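Local coordinates for phosphatidylserine synthase (Haemophilus influenzae, PDB 3HSI), which belongs to the phospholipase D superfamily, carrying two PLD-type regions in a single chain, at residues Y59-A65 with S158-L164; S35-K39 with Y163-F167; H92-R96 with T106-Y111; V55-Y59 with V140-K144. All coordinates share one frame; numbering follows the deposited sequence.

Contact 1: Y59-A65 with S158-L164; sequences YWQKDEA and SINNVYL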
loop_
_atom_site.group_PDB
_atom_site.type_symbol
_atom_site.label_atom_id
_atom_site.label_comp_id
_atom_site.label_asym_id
_atom_site.label_seq_id
_atom_site.Cartn_x
_atom_site.Cartn_y
_atom_site.Cartn_z
ATOM N N TYR C 59 18.334 11.148 1.415
ATOM C CA TYR C 59 18.392 12.358 2.209
ATOM C C TYR C 59 19.769 12.943 2.238
ATOM O O TYR C 59 20.734 12.290 1.860
ATOM C CB TYR C 59 17.872 12.117 3.628
ATOM C CG TYR C 59 18.600 11.064 4.444
ATOM C CD1 TYR C 59 19.629 11.421 5.307
ATOM C CD2 TYR C 59 18.216 9.721 4.399
ATOM C CE1 TYR C 59 20.264 10.479 6.091
ATOM C CE2 TYR C 59 18.849 8.765 5.175
ATOM C CZ TYR C 59 19.878 9.151 6.019
ATOM O OH TYR C 59 20.522 8.227 6.808
ATOM N N TRP C 60 19.850 14.197 2.681
ATOM C CA TRP C 60 21.100 14.858 2.893
ATOM C C TRP C 60 20.952 15.566 4.243
ATOM O O TRP C 60 20.212 16.541 4.386
ATOM C CB TRP C 60 21.356 15.823 1.749
ATOM C CG TRP C 60 22.636 16.552 1.801
ATOM C CD1 TRP C 60 23.244 17.089 2.903
ATOM C CD2 TRP C 60 23.449 16.909 0.679
ATOM N NE1 TRP C 60 24.392 17.746 2.536
ATOM C CE2 TRP C 60 24.543 17.647 1.176
ATOM C CE3 TRP C 60 23.351 16.679 -0.705
ATOM C CZ2 TRP C 60 25.544 18.164 0.338
ATOM C CZ3 TRP C 60 24.347 17.196 -1.541
ATOM C CH2 TRP C 60 25.438 17.907 -1.010
ATOM N N GLN C 61 21.657 15.030 5.241
ATOM C CA GLN C 61 21.432 15.389 6.640
ATOM C C GLN C 61 22.196 16.645 7.048
ATOM O O GLN C 61 23.320 16.874 6.618
ATOM C CB GLN C 61 21.871 14.223 7.514
ATOM C CG GLN C 61 21.554 14.346 8.979
ATOM C CD GLN C 61 20.059 14.194 9.256
ATOM O OE1 GLN C 61 19.320 13.587 8.475
ATOM N NE2 GLN C 61 19.611 14.754 10.360
ATOM N N LYS C 62 21.582 17.430 7.913
ATOM C CA LYS C 62 22.223 18.607 8.486
ATOM C C LYS C 62 23.435 18.370 9.428
ATOM O O LYS C 62 23.872 19.310 10.082
ATOM C CB LYS C 62 21.176 19.409 9.255
ATOM C CG LYS C 62 20.446 18.572 10.294
ATOM C CD LYS C 62 19.505 19.399 11.160
ATOM C CE LYS C 62 19.238 18.623 12.471
ATOM N NZ LYS C 62 18.599 19.464 13.518
ATOM N N ASP C 63 23.961 17.162 9.548
ATOM C CA ASP C 63 25.018 16.932 10.534
ATOM C C ASP C 63 26.372 17.415 9.980
ATOM O O ASP C 63 26.411 18.142 8.987
ATOM C CB ASP C 63 25.036 15.458 10.948
ATOM C CG ASP C 63 25.253 14.519 9.755
ATOM O OD1 ASP C 63 25.744 15.006 8.705
ATOM O OD2 ASP C 63 24.967 13.299 9.873
ATOM N N GLU C 64 27.477 17.022 10.611
ATOM C CA GLU C 64 28.801 17.589 10.249
ATOM C C GLU C 64 29.306 17.199 8.868
ATOM O O GLU C 64 29.943 18.006 8.194
ATOM C CB GLU C 64 29.860 17.247 11.292
ATOM C CG GLU C 64 29.613 17.906 12.617
ATOM C CD GLU C 64 28.825 17.021 13.597
ATOM O OE1 GLU C 64 27.977 16.190 13.187
ATOM O OE2 GLU C 64 29.065 17.174 14.812
ATOM N N ALA C 65 29.063 15.954 8.477
ATOM C CA ALA C 65 29.382 15.496 7.116
ATOM C C ALA C 65 28.519 16.240 6.063
ATOM O O ALA C 65 29.041 16.741 5.051
ATOM C CB ALA C 65 29.223 13.969 7.000
ATOM N N SER C 158 23.325 7.674 1.524
ATOM C CA SER C 158 22.891 9.085 1.619
ATOM C C SER C 158 24.038 9.916 2.179
ATOM O O SER C 158 25.141 9.388 2.356
ATOM C CB SER C 158 21.691 9.224 2.529
ATOM O OG SER C 158 20.560 8.644 1.939
ATOM N N ILE C 159 23.791 11.208 2.426
ATOM C CA ILE C 159 24.818 12.098 2.970
ATOM C C ILE C 159 24.499 12.332 4.439
ATOM O O ILE C 159 23.558 13.048 4.771
ATOM C CB ILE C 159 24.900 13.479 2.237
ATOM C CG1 ILE C 159 25.011 13.307 0.721
ATOM C CG2 ILE C 159 26.056 14.346 2.780
ATOM C CD1 ILE C 159 26.390 12.895 0.248
ATOM N N ASN C 160 25.276 11.689 5.305
ATOM C CA ASN C 160 25.296 11.987 6.752
ATOM C C ASN C 160 26.619 11.455 7.326
ATOM O O ASN C 160 27.409 10.877 6.580
ATOM C CB ASN C 160 24.071 11.386 7.477
ATOM C CG ASN C 160 24.113 9.891 7.532
ATOM O OD1 ASN C 160 25.106 9.280 7.152
ATOM N ND2 ASN C 160 23.029 9.277 8.014
ATOM N N ASN C 161 26.836 11.623 8.627
ATOM C CA ASN C 161 28.073 11.164 9.287
ATOM C C ASN C 161 28.442 9.696 9.065
ATOM O O ASN C 161 29.590 9.370 8.717
ATOM C CB ASN C 161 28.022 11.448 10.806
ATOM C CG ASN C 161 28.061 12.938 11.136
ATOM O OD1 ASN C 161 28.525 13.760 10.347
ATOM N ND2 ASN C 161 27.549 13.289 12.309
ATOM N N VAL C 162 27.495 8.795 9.309
ATOM C CA VAL C 162 27.844 7.381 9.203
ATOM C C VAL C 162 28.189 6.917 7.781
ATOM O O VAL C 162 29.197 6.244 7.588
ATOM C CB VAL C 162 26.898 6.414 10.020
ATOM C CG1 VAL C 162 27.111 6.663 11.517
ATOM C CG2 VAL C 162 25.418 6.562 9.628
ATOM N N TYR C 163 27.433 7.372 6.779
ATOM C CA TYR C 163 27.718 6.974 5.397
ATOM C C TYR C 163 29.069 7.488 4.903
ATOM O O TYR C 163 29.688 6.873 4.018
ATOM C CB TYR C 163 26.610 7.440 4.432
ATOM C CG TYR C 163 25.333 6.609 4.440
ATOM C CD1 TYR C 163 24.117 7.163 4.833
ATOM C CD2 TYR C 163 25.350 5.275 4.033
ATOM C CE1 TYR C 163 22.934 6.395 4.832
ATOM C CE2 TYR C 163 24.192 4.501 4.028
ATOM C CZ TYR C 163 22.980 5.068 4.411
ATOM O OH TYR C 163 21.841 4.276 4.399
ATOM N N LEU C 164 29.531 8.606 5.450
ATOM C CA LEU C 164 30.812 9.178 5.030
ATOM C C LEU C 164 31.956 8.956 6.039
ATOM O O LEU C 164 33.073 9.495 5.870
ATOM C CB LEU C 164 30.623 10.671 4.742
ATOM C CG LEU C 164 30.103 11.034 3.339
ATOM C CD1 LEU C 164 28.911 10.218 2.942
ATOM C CD2 LEU C 164 29.739 12.487 3.277
#

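Contact 2: S35-K39 with Y163-F167; sequences SAEFK and YLHQF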
loop_
_atom_site.group_PDB
_atom_site.type_symbol
_atom_site.label_atom_id
_atom_site.label_comp_id
_atom_site.label_asym_id
_atom_site.label_seq_id
_atom_site.Cartn_x
_atom_site.Cartn_y
_atom_site.Cartn_z
ATOM N N SER C 35 33.797 3.691 3.001
ATOM C CA SER C 35 33.055 4.940 3.107
ATOM C C SER C 35 33.961 6.169 3.212
ATOM O O SER C 35 33.585 7.249 2.795
ATOM C CB SER C 35 32.100 4.895 4.288
ATOM O OG SER C 35 32.778 4.448 5.428
ATOM N N ALA C 36 35.160 5.988 3.734
ATOM C CA ALA C 36 36.129 7.062 3.789
ATOM C C ALA C 36 36.586 7.439 2.389
ATOM O O ALA C 36 36.646 8.618 2.088
ATOM C CB ALA C 36 37.340 6.689 4.700
ATOM N N GLU C 37 36.889 6.447 1.545
ATOM C CA GLU C 37 37.163 6.676 0.110
ATOM C C GLU C 37 36.006 7.391 -0.604
ATOM O O GLU C 37 36.211 8.303 -1.410
ATOM C CB GLU C 37 37.447 5.351 -0.625
ATOM C CG GLU C 37 38.813 4.788 -0.370
ATOM C CD GLU C 37 39.158 3.542 -1.203
ATOM O OE1 GLU C 37 38.497 3.228 -2.238
ATOM O OE2 GLU C 37 40.139 2.878 -0.796
ATOM N N PHE C 38 34.792 6.960 -0.302
ATOM C CA PHE C 38 33.597 7.554 -0.865
ATOM C C PHE C 38 33.502 9.054 -0.539
ATOM O O PHE C 38 33.296 9.879 -1.430
ATOM C CB PHE C 38 32.371 6.777 -0.313
ATOM C CG PHE C 38 31.027 7.318 -0.758
ATOM C CD1 PHE C 38 30.736 7.504 -2.128
ATOM C CD2 PHE C 38 30.043 7.579 0.176
ATOM C CE1 PHE C 38 29.455 7.987 -2.543
ATOM C CE2 PHE C 38 28.783 8.071 -0.207
ATOM C CZ PHE C 38 28.475 8.269 -1.566
ATOM N N LYS C 39 33.639 9.399 0.743
ATOM C CA LYS C 39 33.743 10.782 1.152
ATOM C C LYS C 39 34.851 11.521 0.385
ATOM O O LYS C 39 34.657 12.618 -0.111
ATOM C CB LYS C 39 34.021 10.888 2.643
ATOM C CG LYS C 39 34.064 12.350 3.089
ATOM C CD LYS C 39 34.318 12.520 4.559
ATOM C CE LYS C 39 34.470 13.971 4.879
ATOM N NZ LYS C 39 34.908 14.150 6.296
ATOM N N TYR C 163 27.433 7.372 6.779
ATOM C CA TYR C 163 27.718 6.974 5.397
ATOM C C TYR C 163 29.069 7.488 4.903
ATOM O O TYR C 163 29.688 6.873 4.018
ATOM C CB TYR C 163 26.610 7.440 4.432
ATOM C CG TYR C 163 25.333 6.609 4.440
ATOM C CD1 TYR C 163 24.117 7.163 4.833
ATOM C CD2 TYR C 163 25.350 5.275 4.033
ATOM C CE1 TYR C 163 22.934 6.395 4.832
ATOM C CE2 TYR C 163 24.192 4.501 4.028
ATOM C CZ TYR C 163 22.980 5.068 4.411
ATOM O OH TYR C 163 21.841 4.276 4.399
ATOM N N LEU C 164 29.531 8.606 5.450
ATOM C CA LEU C 164 30.812 9.178 5.030
ATOM C C LEU C 164 31.956 8.956 6.039
ATOM O O LEU C 164 33.073 9.495 5.870
ATOM C CB LEU C 164 30.623 10.671 4.742
ATOM C CG LEU C 164 30.103 11.034 3.339
ATOM C CD1 LEU C 164 28.911 10.218 2.942
ATOM C CD2 LEU C 164 29.739 12.487 3.277
ATOM N N HIS C 165 31.676 8.146 7.073
ATOM C CA HIS C 165 32.633 7.868 8.135
ATOM C C HIS C 165 33.212 9.164 8.705
ATOM O O HIS C 165 34.423 9.330 8.795
ATOM C CB HIS C 165 33.763 6.984 7.603
ATOM C CG HIS C 165 34.457 6.207 8.664
ATOM N ND1 HIS C 165 35.249 5.119 8.388
ATOM C CD2 HIS C 165 34.462 6.347 10.014
ATOM C CE1 HIS C 165 35.725 4.631 9.522
ATOM N NE2 HIS C 165 35.254 5.354 10.523
ATOM N N GLN C 166 32.336 10.077 9.108
ATOM C CA GLN C 166 32.789 11.346 9.672
ATOM C C GLN C 166 33.621 11.193 10.954
ATOM O O GLN C 166 34.623 11.899 11.131
ATOM C CB GLN C 166 31.604 12.293 9.901
ATOM C CG GLN C 166 32.010 13.756 10.185
ATOM C CD GLN C 166 32.561 14.443 8.949
ATOM O OE1 GLN C 166 32.584 13.862 7.860
ATOM N NE2 GLN C 166 32.996 15.681 9.101
ATOM N N PHE C 167 33.189 10.320 11.866
ATOM C CA PHE C 167 33.956 10.098 13.099
ATOM C C PHE C 167 34.386 8.639 13.168
ATOM O O PHE C 167 34.977 8.147 12.215
ATOM C CB PHE C 167 33.220 10.618 14.354
ATOM C CG PHE C 167 32.812 12.079 14.235
ATOM C CD1 PHE C 167 31.502 12.435 13.883
ATOM C CD2 PHE C 167 33.759 13.098 14.397
ATOM C CE1 PHE C 167 31.125 13.791 13.737
ATOM C CE2 PHE C 167 33.405 14.472 14.257
ATOM C CZ PHE C 167 32.086 14.818 13.930
HETATM O O HOH W 1 35.783 3.837 5.853
#

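Contact 3: H92-R96 with T106-Y111; sequences HRAQR and TNADWY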
loop_
_atom_site.group_PDB
_atom_site.type_symbol
_atom_site.label_atom_id
_atom_site.label_comp_id
_atom_site.label_asym_id
_atom_site.label_seq_id
_atom_site.Cartn_x
_atom_site.Cartn_y
_atom_site.Cartn_z
ATOM N N HIS C 92 9.274 14.030 1.817
ATOM C CA HIS C 92 8.824 13.770 3.203
ATOM C C HIS C 92 10.012 13.646 4.185
ATOM O O HIS C 92 10.016 14.219 5.272
ATOM C CB HIS C 92 8.006 12.482 3.280
ATOM C CG HIS C 92 6.826 12.446 2.366
ATOM N ND1 HIS C 92 5.668 13.158 2.616
ATOM C CD2 HIS C 92 6.610 11.758 1.220
ATOM C CE1 HIS C 92 4.795 12.922 1.653
ATOM N NE2 HIS C 92 5.342 12.081 0.791
ATOM N N ARG C 93 11.037 12.913 3.777
ATOM C CA ARG C 93 12.187 12.679 4.632
ATOM C C ARG C 93 12.888 13.983 4.992
ATOM O O ARG C 93 13.336 14.155 6.133
ATOM C CB ARG C 93 13.135 11.635 4.009
ATOM C CG ARG C 93 14.388 11.333 4.812
ATOM C CD ARG C 93 14.077 10.781 6.219
ATOM N NE ARG C 93 15.331 10.527 6.929
ATOM C CZ ARG C 93 16.083 11.475 7.492
ATOM N NH1 ARG C 93 15.700 12.762 7.455
ATOM N NH2 ARG C 93 17.218 11.141 8.103
ATOM N N ALA C 94 12.925 14.919 4.053
ATOM C CA ALA C 94 13.596 16.211 4.288
ATOM C C ALA C 94 12.875 17.147 5.275
ATOM O O ALA C 94 13.457 18.124 5.733
ATOM C CB ALA C 94 13.852 16.939 2.950
ATOM N N GLN C 95 11.616 16.840 5.598
ATOM C CA GLN C 95 10.800 17.750 6.374
ATOM C C GLN C 95 10.293 17.154 7.683
ATOM O O GLN C 95 9.304 17.596 8.228
ATOM C CB GLN C 95 9.642 18.275 5.525
ATOM C CG GLN C 95 10.132 19.067 4.325
ATOM C CD GLN C 95 9.017 19.550 3.440
ATOM O OE1 GLN C 95 8.543 18.825 2.558
ATOM N NE2 GLN C 95 8.605 20.795 3.642
ATOM N N ARG C 96 10.988 16.160 8.191
ATOM C CA ARG C 96 10.678 15.653 9.514
ATOM C C ARG C 96 11.975 15.368 10.240
ATOM O O ARG C 96 13.013 15.266 9.612
ATOM C CB ARG C 96 9.820 14.396 9.423
ATOM C CG ARG C 96 10.560 13.172 8.918
ATOM C CD ARG C 96 9.633 11.973 8.908
ATOM N NE ARG C 96 10.169 10.839 8.153
ATOM C CZ ARG C 96 11.101 9.999 8.599
ATOM N NH1 ARG C 96 11.650 10.165 9.794
ATOM N NH2 ARG C 96 11.497 8.998 7.834
ATOM N N THR C 106 14.610 20.649 10.757
ATOM C CA THR C 106 14.612 19.627 9.731
ATOM C C THR C 106 15.713 19.942 8.738
ATOM O O THR C 106 16.219 21.063 8.669
ATOM C CB THR C 106 13.281 19.580 8.980
ATOM O OG1 THR C 106 13.124 20.795 8.258
ATOM C CG2 THR C 106 12.094 19.393 9.958
ATOM N N ASN C 107 16.065 18.940 7.955
ATOM C CA ASN C 107 16.966 19.123 6.836
ATOM C C ASN C 107 16.566 20.290 5.925
ATOM O O ASN C 107 17.418 21.141 5.584
ATOM C CB ASN C 107 17.132 17.802 6.080
ATOM C CG ASN C 107 17.887 16.763 6.904
ATOM O OD1 ASN C 107 18.599 17.108 7.869
ATOM N ND2 ASN C 107 17.775 15.499 6.512
ATOM N N ALA C 108 15.284 20.350 5.564
ATOM C CA ALA C 108 14.748 21.496 4.789
ATOM C C ALA C 108 15.014 22.861 5.482
ATOM O O ALA C 108 15.490 23.803 4.855
ATOM C CB ALA C 108 13.225 21.309 4.484
ATOM N N ASP C 109 14.765 22.952 6.784
ATOM C CA ASP C 109 15.045 24.203 7.504
ATOM C C ASP C 109 16.520 24.561 7.341
ATOM O O ASP C 109 16.856 25.712 7.058
ATOM C CB ASP C 109 14.698 24.097 8.991
ATOM C CG ASP C 109 13.238 23.893 9.230
ATOM O OD1 ASP C 109 12.438 24.463 8.468
ATOM O OD2 ASP C 109 12.875 23.183 10.200
ATOM N N TRP C 110 17.387 23.564 7.478
ATOM C CA TRP C 110 18.829 23.768 7.320
ATOM C C TRP C 110 19.272 24.197 5.882
ATOM O O TRP C 110 20.144 25.062 5.723
ATOM C CB TRP C 110 19.608 22.552 7.892
ATOM C CG TRP C 110 21.099 22.554 7.638
ATOM C CD1 TRP C 110 22.034 23.359 8.232
ATOM C CD2 TRP C 110 21.818 21.710 6.727
ATOM N NE1 TRP C 110 23.297 23.070 7.741
ATOM C CE2 TRP C 110 23.188 22.072 6.808
ATOM C CE3 TRP C 110 21.442 20.678 5.845
ATOM C CZ2 TRP C 110 24.177 21.437 6.051
ATOM C CZ3 TRP C 110 22.432 20.038 5.107
ATOM C CH2 TRP C 110 23.783 20.430 5.207
ATOM N N TYR C 111 18.677 23.620 4.847
ATOM C CA TYR C 111 18.999 24.034 3.489
ATOM C C TYR C 111 18.716 25.529 3.313
ATOM O O TYR C 111 19.538 26.229 2.734
ATOM C CB TYR C 111 18.245 23.229 2.422
ATOM C CG TYR C 111 18.296 21.710 2.514
ATOM C CD1 TYR C 111 19.482 21.031 2.835
ATOM C CD2 TYR C 111 17.135 20.937 2.244
ATOM C CE1 TYR C 111 19.519 19.633 2.919
ATOM C CE2 TYR C 111 17.168 19.541 2.315
ATOM C CZ TYR C 111 18.363 18.897 2.656
ATOM O OH TYR C 111 18.401 17.521 2.730
HETATM O O HOH W 2 14.876 16.296 7.968
#

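Contact 4: V55-Y59 with V140-K144; sequences VTALY and VLHVK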
loop_
_atom_site.group_PDB
_atom_site.type_symbol
_atom_site.label_atom_id
_atom_site.label_comp_id
_atom_site.label_asym_id
_atom_site.label_seq_id
_atom_site.Cartn_x
_atom_site.Cartn_y
_atom_site.Cartn_z
ATOM N N VAL C 55 22.636 15.251 -7.998
ATOM C CA VAL C 55 22.609 14.311 -6.898
ATOM C C VAL C 55 21.143 13.935 -6.685
ATOM O O VAL C 55 20.294 14.831 -6.628
ATOM C CB VAL C 55 23.144 14.976 -5.610
ATOM C CG1 VAL C 55 22.827 14.138 -4.383
ATOM C CG2 VAL C 55 24.656 15.220 -5.699
ATOM N N THR C 56 20.850 12.631 -6.666
ATOM C CA THR C 56 19.576 12.092 -6.172
ATOM C C THR C 56 20.001 11.216 -5.008
ATOM O O THR C 56 20.863 10.382 -5.169
ATOM C CB THR C 56 18.784 11.173 -7.202
ATOM O OG1 THR C 56 19.656 10.121 -7.678
ATOM C CG2 THR C 56 18.268 11.941 -8.371
ATOM N N ALA C 57 19.445 11.454 -3.827
ATOM C CA ALA C 57 19.733 10.643 -2.653
ATOM C C ALA C 57 18.443 10.573 -1.848
ATOM O O ALA C 57 17.511 11.348 -2.106
ATOM C CB ALA C 57 20.878 11.251 -1.840
ATOM N N LEU C 58 18.344 9.612 -0.939
ATOM C CA LEU C 58 17.193 9.550 -0.046
ATOM C C LEU C 58 17.187 10.812 0.840
ATOM O O LEU C 58 16.171 11.513 0.955
ATOM C CB LEU C 58 17.234 8.304 0.820
ATOM C CG LEU C 58 16.065 8.161 1.837
ATOM C CD1 LEU C 58 14.676 8.205 1.166
ATOM C CD2 LEU C 58 16.216 6.871 2.704
ATOM N N TYR C 59 18.334 11.148 1.415
ATOM C CA TYR C 59 18.392 12.358 2.209
ATOM C C TYR C 59 19.769 12.943 2.238
ATOM O O TYR C 59 20.734 12.290 1.860
ATOM C CB TYR C 59 17.872 12.117 3.628
ATOM C CG TYR C 59 18.600 11.064 4.444
ATOM C CD1 TYR C 59 19.629 11.421 5.307
ATOM C CD2 TYR C 59 18.216 9.721 4.399
ATOM C CE1 TYR C 59 20.264 10.479 6.091
ATOM C CE2 TYR C 59 18.849 8.765 5.175
ATOM C CZ TYR C 59 19.878 9.151 6.019
ATOM O OH TYR C 59 20.522 8.227 6.808
ATOM N N VAL C 140 9.075 6.343 -1.222
ATOM C CA VAL C 140 10.142 7.360 -1.162
ATOM C C VAL C 140 11.104 7.299 -2.368
ATOM O O VAL C 140 11.140 6.316 -3.135
ATOM C CB VAL C 140 10.986 7.223 0.164
ATOM C CG1 VAL C 140 10.063 7.297 1.392
ATOM C CG2 VAL C 140 11.726 5.906 0.196
ATOM N N LEU C 141 11.900 8.351 -2.503
ATOM C CA LEU C 141 12.870 8.439 -3.539
ATOM C C LEU C 141 14.078 7.573 -3.197
ATOM O O LEU C 141 14.870 7.897 -2.312
ATOM C CB LEU C 141 13.262 9.905 -3.740
ATOM C CG LEU C 141 14.349 10.175 -4.808
ATOM C CD1 LEU C 141 13.801 9.887 -6.216
ATOM C CD2 LEU C 141 14.840 11.626 -4.698
ATOM N N HIS C 142 14.214 6.448 -3.885
ATOM C CA HIS C 142 15.382 5.591 -3.696
ATOM C C HIS C 142 16.251 5.534 -4.959
ATOM O O HIS C 142 17.122 4.676 -5.058
ATOM C CB HIS C 142 14.956 4.174 -3.344
ATOM C CG HIS C 142 14.740 3.929 -1.882
ATOM N ND1 HIS C 142 15.642 4.316 -0.917
ATOM C CD2 HIS C 142 13.773 3.228 -1.232
ATOM C CE1 HIS C 142 15.217 3.920 0.273
ATOM N NE2 HIS C 142 14.088 3.252 0.109
ATOM N N VAL C 143 15.993 6.405 -5.927
ATOM C CA VAL C 143 16.861 6.567 -7.081
ATOM C C VAL C 143 18.242 7.057 -6.587
ATOM O O VAL C 143 18.304 7.967 -5.743
ATOM C CB VAL C 143 16.247 7.605 -8.066
ATOM C CG1 VAL C 143 17.281 8.097 -9.128
ATOM C CG2 VAL C 143 14.988 7.031 -8.711
ATOM N N LYS C 144 19.317 6.455 -7.106
ATOM C CA LYS C 144 20.691 6.809 -6.723
ATOM C C LYS C 144 21.479 7.391 -7.865
ATOM O O LYS C 144 21.090 7.274 -9.030
ATOM C CB LYS C 144 21.456 5.581 -6.205
ATOM C CG LYS C 144 20.709 4.734 -5.207
ATOM C CD LYS C 144 20.451 5.486 -3.889
ATOM C CE LYS C 144 19.476 4.705 -2.986
ATOM N NZ LYS C 144 19.257 5.445 -1.700
HETATM O O HOH W 3 20.346 9.499 -10.395
HETATM O O HOH W 4 20.570 7.740 -1.086
#

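Contact 1: Y59-A65 with S158-L164
Asn-161 and Asp-63 come at each other from opposite directions and stack their flat groups, amide and carboxylate lying 7° from parallel. Asp-63 gets there by holding CG between its backbone N and carbonyl carbon (chi1 58°), which brings OD2 to 2.8 Å from Asn-161 N; the N-H enters on the syn side but lifted from the carboxylate plane. The stacked amide works at both ends. Asn-161 OD1 receives Ala-65 N almost head-on at 2.9 Å, and Asn-161 ND2 donates within its own amide plane to Glu-64 OE1 (3.1 Å), which it meets from above the carboxylate.

Further back the two chains form a single bridge at Trp-60 and Ile-159. Gln-61 N donates to Ile-159 O at 2.8 Å, nearly straight, and Ile-159 N donates to Tyr-59 O at 3.3 Å. Ile-159 runs alongside the indole, its CG2 3.8 Å from the centroid of the five-membered ring of Trp-60. On Tyr-59 the face and the edge are used differently: Ser-158 CB stands over the ring centre, 3.8 Å from the centroid, whereas Asn-160 ND2 lies at the edge, its amide turned 65° from the ring. Asn-160 OD1 accepts from Tyr-163 N, an Asx motif within the loop between strands 151-155 and 171-179.

Asp-63 is also the N-cap of helix 64-79, with OD1 bound to Gly-66 N. Side-chain oxygens of both segments therefore take up first-turn N-H groups, and the positive helix end would probably stabilise the Asp-63 carboxylate as an anion.

Contact 2: S35-K39 with Y163-F167
Lys-39 lies across Leu-164 at about a right angle and runs out to Gln-166. Its CB starts 3.6 Å from Leu-164 O and also packs on Leu-164 CG; CG passes over the leucine at a slightly greater distance. Because the lysine is extended throughout, with every torsion from chi1 on near 180°, CD comes back within 3.5 Å of Leu-164 O, and CE is 3.5 Å from Gln-166 OE1. At the tip, NZ donates to Gln-166 OE1 at 2.8 Å. The C=O...NZ angle is 117° and NZ stands 37° above the carbonyl plane, an approach that does not follow a lone pair. Glu-68 of helix 64-79 completes this polar end, its OE1 forming a salt bridge with Lys-39 NZ and accepting from Gln-166 NE2.

The contact joins the first turn of helix 35-48 to the loop between strand 151-155 and strand 171-179. One turn before the lysine, Ser-35 sets CB 3.1 Å from Tyr-163 O, and its OG faces His-165 CB. That same tyrosine carbonyl oxygen lies at the edge of the Phe-38 ring, near its plane. While Lys-39 packs on CB and CG of Leu-164, Phe-38 CE2 meets the leucine methyl CD1 at 3.8 Å, and the phenyl ring is stacked on Tyr-175 of strand 171-179. A water in the plane of the His-165 ring, 2.9 Å from ND1, links the loop to the helix by accepting from Ala-36 N.

Contact 3: H92-R96 with T106-Y111
Ala-94 O accepts from Ala-108 N at 2.9 Å with an N-H...O angle of 162°, so the loop 92-96 binds the opening turn of helix 107-118 by a direct backbone bond. The preceding helix N-H, that of Asn-107, donates instead to a water at 2.9 Å; this water lies 2.7 Å from Arg-96 O, one of several carbonyl oxygens competing for its protons.

Thr-106 places OG1 between its backbone N and carbonyl carbon (chi1 66°), where it accepts from Asp-109 N at 3.1 Å, while Asp-109 OD2 receives Thr-106 N on its anti side, lifted from the carboxylate plane. The pair is a capping box. The same torsion directs Thr-106 CG2 across the contact to the peptide of Gln-95, 3.7 Å from its C atom. In the fold this junction belongs to a beta-alpha-beta crossover: strand 84-90 runs into the loop, helix 107-118 follows, and the chain returns to strand 127-130, parallel to the first.

Ala-108 CB packs on Gln-95 CG at 3.8 Å, and Ala-94 CB approaches the edge of the Tyr-111 ring at CE2. Arg-93 and Asn-107 bring guanidinium and amide to 22° of each other, with NH1 and ND2 3.6 Å apart. Both groups converge on Gln-61 OE1, which accepts from Arg-93 NH2 and from Asn-107 ND2, and Asn-107 OD1 accepts in turn from Lys-62 N.

Contact 4: V55-Y59 with V140-K144
Leu-58 splits its two methyls between neighbours of the segment 140-144. With CG anti to the backbone N (chi1 179°) and chi2 at 56°, CD1 comes to 3.5 Å from Leu-141 O and 3.9 Å from Val-140 CG2, while CD2 lies 4.0 Å from His-142 CE1. Leucine and histidine run side by side in the same direction, and Val-140 CG2 sits over one face of the imidazole, near its rim. Leu-141 answers with CD2, 3.7 Å from Ala-57 O.

Thr-56 OG1, set between backbone N and carbonyl carbon (chi1 53°), reaches Val-143 O at 3.2 Å, a weak and unsettled bond: OG1 also bonds weakly to Gly-145 O and has a water 2.9 Å away, which links it to Lys-144 O. A second water accepts from Lys-144 NZ at 2.7 Å and from Leu-58 N. His-142 and Lys-144 match the H-x-K signature of the PLD active-site motif, so Leu-58 packs directly on this element.

The contact lies where the two sheets approach: strand 52-56 pairs with 84-90 and 146-148, strand 141-142 pairs with 391-398 of the other sheet, and helix 181-195 touches Thr-56 and Val-143 through Leu-195.

How the contacts relate
Contact 4 is the most central, about 8 Å from the chain centre, and holds the H-x-K element; the other centres lie 15 to 20 Å out. Contacts 1 and 4 share Tyr-59, and Ser-158 OG packs on Leu-58 CB at 3.5 Å. Contacts 1 and 2 have centres about 9 Å apart and share Tyr-163 and Leu-164; Asn-161 O probably accepts from Gln-166 N at 2.9 Å. Contact 3 joins contact 1 through a probable bond from Tyr-111 OH to Trp-60 O (2.6 Å), and reaches contact 4 through Arg-93, cation-pi partner of Tyr-59. Contacts 2 and 3 do not touch, their nearest atoms being about 8 Å apart, so contact 1 bridges them.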